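PDB 5B89: cysteine desulfurase from Thermococcus onnurineus, which probably catalyses the removal of sulfur from L-cysteine, passing it to a sulfur carrier and leaving L-alanine, with pyridoxal 5'-phosphate as cofactor. Local coordinates for residues F97-F102 against V246-E251; G204-V209 against A227-F232; V347-P352 against G388-S393. One frame throughout, in Å; residues are numbered along the deposited sequence.

Interaction 1: residues F97-F102 against V246-E251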
# COMPACT_ATOMS: atom_id res chain seq x y z
N PHE B 97 16.38 10.49 -7.62
CA PHE B 97 15.15 10.73 -6.79
C PHE B 97 13.91 10.56 -7.57
O PHE B 97 12.97 9.84 -7.10
CB PHE B 97 15.26 12.20 -6.32
CG PHE B 97 14.11 12.64 -5.42
CD1 PHE B 97 14.18 12.43 -4.06
CD2 PHE B 97 13.01 13.29 -5.94
CE1 PHE B 97 13.12 12.90 -3.25
CE2 PHE B 97 11.95 13.70 -5.11
CZ PHE B 97 12.07 13.51 -3.79
N GLU B 98 13.75 11.18 -8.73
CA GLU B 98 12.52 11.17 -9.43
C GLU B 98 12.07 9.86 -10.10
O GLU B 98 10.98 9.76 -10.59
CB GLU B 98 12.49 12.28 -10.48
CG GLU B 98 13.55 12.23 -11.51
CD GLU B 98 14.73 13.10 -11.08
OE1 GLU B 98 15.21 13.20 -9.92
OE2 GLU B 98 15.29 13.61 -12.16
N GLU B 99 13.03 8.93 -10.09
CA GLU B 99 12.78 7.63 -10.71
C GLU B 99 12.19 6.61 -9.70
O GLU B 99 11.94 5.46 -10.12
CB GLU B 99 14.06 7.04 -11.28
CG GLU B 99 14.61 7.86 -12.47
CD GLU B 99 16.03 7.49 -12.92
OE1 GLU B 99 16.21 7.41 -14.24
OE2 GLU B 99 16.90 7.20 -12.08
N ILE B 100 12.05 7.02 -8.44
CA ILE B 100 11.52 6.12 -7.37
C ILE B 100 10.06 6.36 -7.10
O ILE B 100 9.71 7.53 -6.79
CB ILE B 100 12.32 6.23 -6.11
CG1 ILE B 100 13.83 5.91 -6.30
CG2 ILE B 100 11.71 5.46 -4.96
CD1 ILE B 100 14.01 4.51 -6.80
N VAL B 101 9.23 5.33 -7.26
CA VAL B 101 7.78 5.40 -6.94
C VAL B 101 7.54 4.42 -5.79
O VAL B 101 7.96 3.26 -5.83
CB VAL B 101 6.96 5.02 -8.14
CG1 VAL B 101 5.43 4.90 -7.92
CG2 VAL B 101 7.18 6.01 -9.33
N PHE B 102 6.79 4.84 -4.78
CA PHE B 102 6.38 3.94 -3.73
C PHE B 102 5.05 3.30 -4.06
O PHE B 102 4.08 3.91 -4.50
CB PHE B 102 6.31 4.67 -2.39
CG PHE B 102 7.64 5.09 -1.85
CD1 PHE B 102 8.56 4.11 -1.51
CD2 PHE B 102 8.01 6.42 -1.64
CE1 PHE B 102 9.80 4.44 -1.01
CE2 PHE B 102 9.25 6.73 -1.10
CZ PHE B 102 10.12 5.77 -0.74
N VAL B 246 8.73 -0.66 -3.81
CA VAL B 246 9.39 0.32 -4.69
C VAL B 246 9.24 -0.12 -6.13
O VAL B 246 9.33 -1.30 -6.43
CB VAL B 246 10.87 0.47 -4.29
CG1 VAL B 246 11.62 1.32 -5.33
CG2 VAL B 246 11.03 1.03 -2.92
N LEU B 247 8.95 0.86 -6.97
CA LEU B 247 9.02 0.73 -8.41
C LEU B 247 9.98 1.80 -8.92
O LEU B 247 9.75 3.01 -8.79
CB LEU B 247 7.70 0.84 -9.09
CG LEU B 247 7.73 0.83 -10.67
CD1 LEU B 247 8.32 -0.43 -11.12
CD2 LEU B 247 6.34 1.10 -11.20
N TYR B 248 11.10 1.33 -9.52
CA TYR B 248 11.98 2.21 -10.26
C TYR B 248 11.58 2.26 -11.68
O TYR B 248 11.32 1.24 -12.31
CB TYR B 248 13.42 1.64 -10.19
CG TYR B 248 14.43 2.15 -11.22
CD1 TYR B 248 15.00 3.40 -11.08
CD2 TYR B 248 14.70 1.42 -12.31
CE1 TYR B 248 15.93 3.84 -11.95
CE2 TYR B 248 15.61 1.86 -13.21
CZ TYR B 248 16.19 3.08 -13.03
OH TYR B 248 17.17 3.62 -13.93
N ILE B 249 11.47 3.51 -12.16
CA ILE B 249 11.16 3.84 -13.57
C ILE B 249 12.23 4.69 -14.11
O ILE B 249 12.45 5.84 -13.70
CB ILE B 249 9.84 4.59 -13.69
CG1 ILE B 249 8.66 3.83 -13.04
CG2 ILE B 249 9.57 4.97 -15.13
CD1 ILE B 249 7.40 4.63 -12.93
N ARG B 250 13.05 4.13 -15.03
CA ARG B 250 14.11 4.98 -15.61
C ARG B 250 13.51 6.16 -16.43
O ARG B 250 12.50 6.04 -17.08
CB ARG B 250 14.91 4.04 -16.54
CG ARG B 250 16.17 4.69 -17.13
CD ARG B 250 17.26 3.77 -17.59
NE ARG B 250 16.79 3.26 -18.77
CZ ARG B 250 17.11 3.73 -20.00
NH1 ARG B 250 17.81 4.87 -20.16
NH2 ARG B 250 16.67 3.05 -21.09
N GLU B 251 14.21 7.28 -16.24
CA GLU B 251 13.67 8.54 -16.74
C GLU B 251 13.34 8.59 -18.21
O GLU B 251 12.43 9.28 -18.65
CB GLU B 251 14.60 9.70 -16.34
CG GLU B 251 15.93 9.73 -16.95
CD GLU B 251 16.82 10.91 -16.50
OE1 GLU B 251 16.28 11.88 -15.95
OE2 GLU B 251 18.02 10.79 -16.69
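An antiparallel strand pair at one border of the large mixed sheet joins I100-F102 to V246-I249. V101 and L247 form its hydrogen-bonded pair: V101 N donates to L247 O and L247 N to V101 O, each bond 2.8 Å long. Two residues away on each chain, I249 N donates to E99 O at 2.9 Å, where the 3-10 turn of 97-99 runs into the strand. I100, F102, V246 and Y248 point to one face and V101 and L247 to the other; the beta-branched I100, V101 and V246 suit extended backbone, and the aromatic F102 and Y248 fill out their buried face. V246 CG2 lies 4.1 Å from F102 CE1, the side chains side by side, while V101 CG2 meets I249 CD1 at 3.9 Å, at a slant. In the fold type I of pyridoxal-phosphate enzymes, strand 245-249 is the one that runs against its neighbours, here linking 100-103 to 229-233. E99 extends this pairing past the strand end. With CG anti to the carbonyl carbon (chi1 -66°), its extended chain lets OE1 accept from E251 N at 2.8 Å, on the anti side of the carboxylate. OE2 sits at the edge of the Y248 ring, 3.5 Å from CE1, the two planes 78° apart, and also accepts from K96 N. E251 OE2 lies 4.6 Å from E99 OE1, a closeness its salt bridge to K96 NZ probably eases.

Interaction 2: residues G204-V209 against A227-F232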
# COMPACT_ATOMS: atom_id res chain seq x y z
N GLY B 204 17.49 -3.80 -27.95
CA GLY B 204 16.38 -2.83 -27.89
C GLY B 204 15.13 -3.31 -27.17
O GLY B 204 14.05 -2.78 -27.40
N ALA B 205 15.23 -4.28 -26.21
CA ALA B 205 14.10 -4.74 -25.43
C ALA B 205 14.06 -3.93 -24.11
O ALA B 205 15.11 -3.69 -23.52
CB ALA B 205 14.30 -6.22 -25.08
N ILE B 206 12.86 -3.64 -23.65
CA ILE B 206 12.67 -3.05 -22.31
C ILE B 206 13.06 -4.16 -21.27
O ILE B 206 12.64 -5.28 -21.47
CB ILE B 206 11.29 -2.59 -22.12
CG1 ILE B 206 10.99 -1.43 -23.09
CG2 ILE B 206 11.04 -2.17 -20.61
CD1 ILE B 206 9.52 -1.14 -23.19
N PHE B 207 13.83 -3.78 -20.27
CA PHE B 207 14.31 -4.74 -19.23
C PHE B 207 13.67 -4.44 -17.82
O PHE B 207 13.94 -3.38 -17.31
CB PHE B 207 15.81 -4.70 -19.21
CG PHE B 207 16.45 -5.89 -18.47
CD1 PHE B 207 16.13 -7.20 -18.81
CD2 PHE B 207 17.35 -5.63 -17.46
CE1 PHE B 207 16.77 -8.25 -18.12
CE2 PHE B 207 17.96 -6.65 -16.76
CZ PHE B 207 17.70 -7.95 -17.10
N VAL B 208 12.96 -5.40 -17.38
CA VAL B 208 12.25 -5.34 -16.08
C VAL B 208 12.87 -6.35 -15.14
O VAL B 208 12.95 -7.55 -15.47
CB VAL B 208 10.82 -5.63 -16.29
CG1 VAL B 208 10.00 -5.55 -14.98
CG2 VAL B 208 10.13 -4.75 -17.33
N VAL B 209 13.23 -5.88 -13.94
CA VAL B 209 13.92 -6.74 -12.96
C VAL B 209 12.99 -6.87 -11.69
O VAL B 209 12.66 -5.85 -11.06
CB VAL B 209 15.28 -6.25 -12.55
CG1 VAL B 209 15.95 -7.14 -11.54
CG2 VAL B 209 16.18 -6.11 -13.78
N ALA B 227 18.75 -1.96 -15.85
CA ALA B 227 17.31 -1.95 -15.65
C ALA B 227 16.60 -0.70 -16.20
O ALA B 227 17.06 0.38 -16.02
CB ALA B 227 17.01 -2.07 -14.11
N ASP B 228 15.48 -0.96 -16.84
CA ASP B 228 14.52 0.07 -17.20
C ASP B 228 13.41 0.21 -16.12
O ASP B 228 12.96 1.33 -15.85
CB ASP B 228 13.90 -0.21 -18.53
CG ASP B 228 14.98 -0.16 -19.69
OD1 ASP B 228 15.78 0.78 -19.70
OD2 ASP B 228 14.90 -1.12 -20.46
N PHE B 229 13.01 -0.92 -15.55
CA PHE B 229 12.06 -0.95 -14.41
C PHE B 229 12.62 -1.94 -13.48
O PHE B 229 13.17 -2.99 -13.85
CB PHE B 229 10.69 -1.35 -14.87
CG PHE B 229 10.07 -0.38 -15.83
CD1 PHE B 229 10.35 -0.46 -17.16
CD2 PHE B 229 9.17 0.58 -15.40
CE1 PHE B 229 9.77 0.46 -18.03
CE2 PHE B 229 8.62 1.52 -16.27
CZ PHE B 229 8.90 1.43 -17.56
N LEU B 230 12.41 -1.65 -12.17
CA LEU B 230 12.89 -2.56 -11.10
C LEU B 230 11.97 -2.50 -9.93
O LEU B 230 11.56 -1.39 -9.60
CB LEU B 230 14.30 -2.32 -10.74
CG LEU B 230 14.94 -3.27 -9.72
CD1 LEU B 230 16.38 -3.47 -9.99
CD2 LEU B 230 14.76 -2.73 -8.33
N ALA B 231 11.63 -3.65 -9.37
CA ALA B 231 10.63 -3.68 -8.23
C ALA B 231 11.28 -4.41 -7.06
O ALA B 231 12.03 -5.37 -7.24
CB ALA B 231 9.42 -4.47 -8.68
N PHE B 232 11.05 -3.93 -5.85
CA PHE B 232 11.37 -4.67 -4.63
C PHE B 232 10.41 -4.36 -3.52
O PHE B 232 9.61 -3.46 -3.65
CB PHE B 232 12.81 -4.53 -4.23
CG PHE B 232 13.23 -3.21 -3.70
CD1 PHE B 232 13.19 -2.99 -2.33
CD2 PHE B 232 13.76 -2.21 -4.50
CE1 PHE B 232 13.66 -1.87 -1.77
CE2 PHE B 232 14.25 -1.08 -3.93
CZ PHE B 232 14.17 -0.87 -2.53
O HOH W 1 17.10 -2.13 -22.16
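V209 and L230 cross obliquely on one face of a parallel strand pair, V209 CB lying 3.9 Å from L230 CD1. V209 CG2 also reaches the A227 CB methyl, and A227 CA lies at the edge of the F207 ring, where a small residue fits between V209 and F207. On the other face I206 CG2 comes to the edge of the F229 ring, 3.9 Å from CE1, and V208 CG2 lies obliquely to the same ring. Between the faces runs parallel strand bonding: V209 N donates to F229 O at 2.9 Å and A231 N to V209 O at 3.0 Å. F207 O accepts from both D228 N and F229 N, so two bonds grip one oxygen where strand 229-233 begins. Outermost is D228, whose CG stands beside its own backbone N (chi1 -64°), which lets OD2 accept from F207 N at 2.9 Å. An aspartate suits this point because its second oxygen, OD1, forms a salt bridge with R250; a water lies within hydrogen-bonding distance of OD2 and A205 O. Strand 206-210 bonds on its other side to strand 177-181. Helices cover both faces of this fold type I sheet, 193-203 packing on F207 and 106-117 on F229 and A231, the latter near the cofactor.

Interaction 3: residues V347-P352 against G388-S393. With ALA (alanine), chain H.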
# COMPACT_ATOMS: atom_id res chain seq x y z
N VAL B 347 17.50 -22.28 0.87
CA VAL B 347 17.72 -23.73 0.61
C VAL B 347 16.39 -24.41 0.68
O VAL B 347 15.76 -24.55 1.78
CB VAL B 347 18.68 -24.28 1.67
CG1 VAL B 347 18.85 -25.78 1.36
CG2 VAL B 347 20.01 -23.57 1.64
N SER B 348 15.86 -24.86 -0.45
CA SER B 348 14.70 -25.68 -0.57
C SER B 348 15.18 -27.12 -0.61
O SER B 348 16.22 -27.46 -1.19
CB SER B 348 13.91 -25.43 -1.93
OG SER B 348 13.00 -24.35 -1.77
N PHE B 349 14.40 -27.96 0.07
CA PHE B 349 14.70 -29.36 0.21
C PHE B 349 13.42 -30.15 0.44
O PHE B 349 12.37 -29.61 0.60
CB PHE B 349 15.69 -29.62 1.36
CG PHE B 349 15.20 -29.18 2.72
CD1 PHE B 349 15.31 -27.89 3.09
CD2 PHE B 349 14.71 -30.08 3.63
CE1 PHE B 349 14.88 -27.47 4.31
CE2 PHE B 349 14.28 -29.67 4.86
CZ PHE B 349 14.36 -28.37 5.21
N ASN B 350 13.59 -31.46 0.43
CA ASN B 350 12.50 -32.37 0.74
C ASN B 350 13.04 -33.60 1.46
O ASN B 350 14.14 -33.97 1.30
CB ASN B 350 11.74 -32.85 -0.50
CG ASN B 350 10.57 -31.97 -0.86
OD1 ASN B 350 9.76 -31.65 -0.06
ND2 ASN B 350 10.51 -31.62 -2.09
N VAL B 351 12.19 -34.18 2.26
CA VAL B 351 12.52 -35.43 2.95
C VAL B 351 11.71 -36.54 2.29
O VAL B 351 10.53 -36.48 2.29
CB VAL B 351 12.21 -35.39 4.45
CG1 VAL B 351 12.56 -36.73 5.08
CG2 VAL B 351 12.99 -34.28 5.13
N PRO B 352 12.39 -37.51 1.69
CA PRO B 352 11.67 -38.62 0.98
C PRO B 352 10.72 -39.33 1.90
O PRO B 352 11.07 -39.59 3.06
CB PRO B 352 12.80 -39.53 0.57
CG PRO B 352 13.97 -38.66 0.45
CD PRO B 352 13.84 -37.68 1.63
N GLY B 388 5.97 -29.47 -4.05
CA GLY B 388 6.43 -28.38 -3.25
C GLY B 388 7.70 -28.76 -2.53
O GLY B 388 8.23 -29.80 -2.75
N THR B 389 8.18 -27.87 -1.69
CA THR B 389 9.39 -28.07 -0.95
C THR B 389 9.31 -27.48 0.44
O THR B 389 8.40 -26.77 0.74
CB THR B 389 10.62 -27.36 -1.62
OG1 THR B 389 10.48 -25.96 -1.52
CG2 THR B 389 10.78 -27.71 -3.07
N VAL B 390 10.29 -27.81 1.24
CA VAL B 390 10.51 -27.21 2.52
C VAL B 390 11.57 -26.16 2.20
O VAL B 390 12.44 -26.41 1.43
CB VAL B 390 11.05 -28.17 3.60
CG1 VAL B 390 10.97 -27.47 4.94
CG2 VAL B 390 10.19 -29.41 3.64
N ARG B 391 11.46 -24.98 2.79
CA ARG B 391 12.40 -23.89 2.45
C ARG B 391 12.89 -23.19 3.69
O ARG B 391 12.11 -22.60 4.43
CB ARG B 391 11.75 -22.84 1.50
CG ARG B 391 12.66 -21.76 0.96
CD ARG B 391 11.80 -20.74 0.22
NE ARG B 391 10.99 -19.94 1.12
CZ ARG B 391 10.03 -19.14 0.78
NH1 ARG B 391 9.74 -18.99 -0.50
NH2 ARG B 391 9.29 -18.45 1.66
N ALA B 392 14.19 -23.25 3.86
CA ALA B 392 14.88 -22.53 4.92
C ALA B 392 15.58 -21.36 4.22
O ALA B 392 16.22 -21.54 3.27
CB ALA B 392 15.88 -23.40 5.62
N SER B 393 15.41 -20.16 4.71
CA SER B 393 15.97 -18.98 4.10
C SER B 393 16.48 -18.07 5.18
O SER B 393 15.93 -17.97 6.24
CB SER B 393 14.96 -18.29 3.21
OG SER B 393 13.84 -18.02 3.92
N ALA H . 8.14 -14.07 -2.18
CA ALA H . 7.75 -14.65 -0.80
C ALA H . 7.63 -16.19 -0.66
O ALA H . 8.22 -16.86 -1.54
CB ALA H . 6.46 -14.08 -0.16
OXT ALA H . 7.08 -16.83 0.31
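Backbone hydrogen bonds pair V347 with A392 and F349 with V390 at the 346-349 edge of the small four-strand sheet, as in the small domain of fold type I enzymes; F349 N donates to V390 O and V390 N to F349 O, each bond 2.8 Å long. On the face of V347, F349, V390 and A392 the contact is apolar. V390 CB sits over one face of the F349 ring, 3.8 Å from its centroid, a CH-pi contact, while V390 CG1 touches CZ at 3.5 Å and A392 CB lies 4.4 Å from CE1. F349 CG falls between the backbone N and the carbonyl carbon (chi1 60°), folding the ring across to the neighbouring strand. A serine in place of F349 would probably leave V390 without this aromatic cover and open a gap beside A392. Among side-chain hydrogen bonds, N350 ND2 donates to G388 O at 3.0 Å, almost in the amide plane; S348 OG and T389 OG1 are 3.0 Å apart, S348 OG also bonding to A186 O and T389 OG1 to H375 NE2. Bent at chi3 (71°), R391 of the alanine pocket grips the carboxylate of this expected product by two probably charge-assisted hydrogen bonds, NH1 to alanine O at 2.8 Å and NH2 to OXT at 3.1 Å. Strand 368-373 flanks 389-393 on its other side, helix 356-365 packs on V390, and helix 400-415 meets F349.

Overall arrangement
All three contacts are largely buried strand pairings, but they serve two sheets. Interactions 1 and 2 belong to the large cofactor-binding sheet and adjoin: strand 245-249 of the first lies beside strand 229-233 of the second, joined by the probable bond from Y248 N to L230 O. Interaction 1 is antiparallel and interaction 2 parallel; each adds a carboxylate accepting a backbone N-H at the strand's end. Interaction 3 lies across the chain's centre, with about 15 Å between its nearest atoms and those of interaction 2, and its centre is about 20 Å from the chain's, against 15 and 14 Å for interactions 1 and 2. In the smaller sheet, it alone touches the bound amino acid, through an arginine.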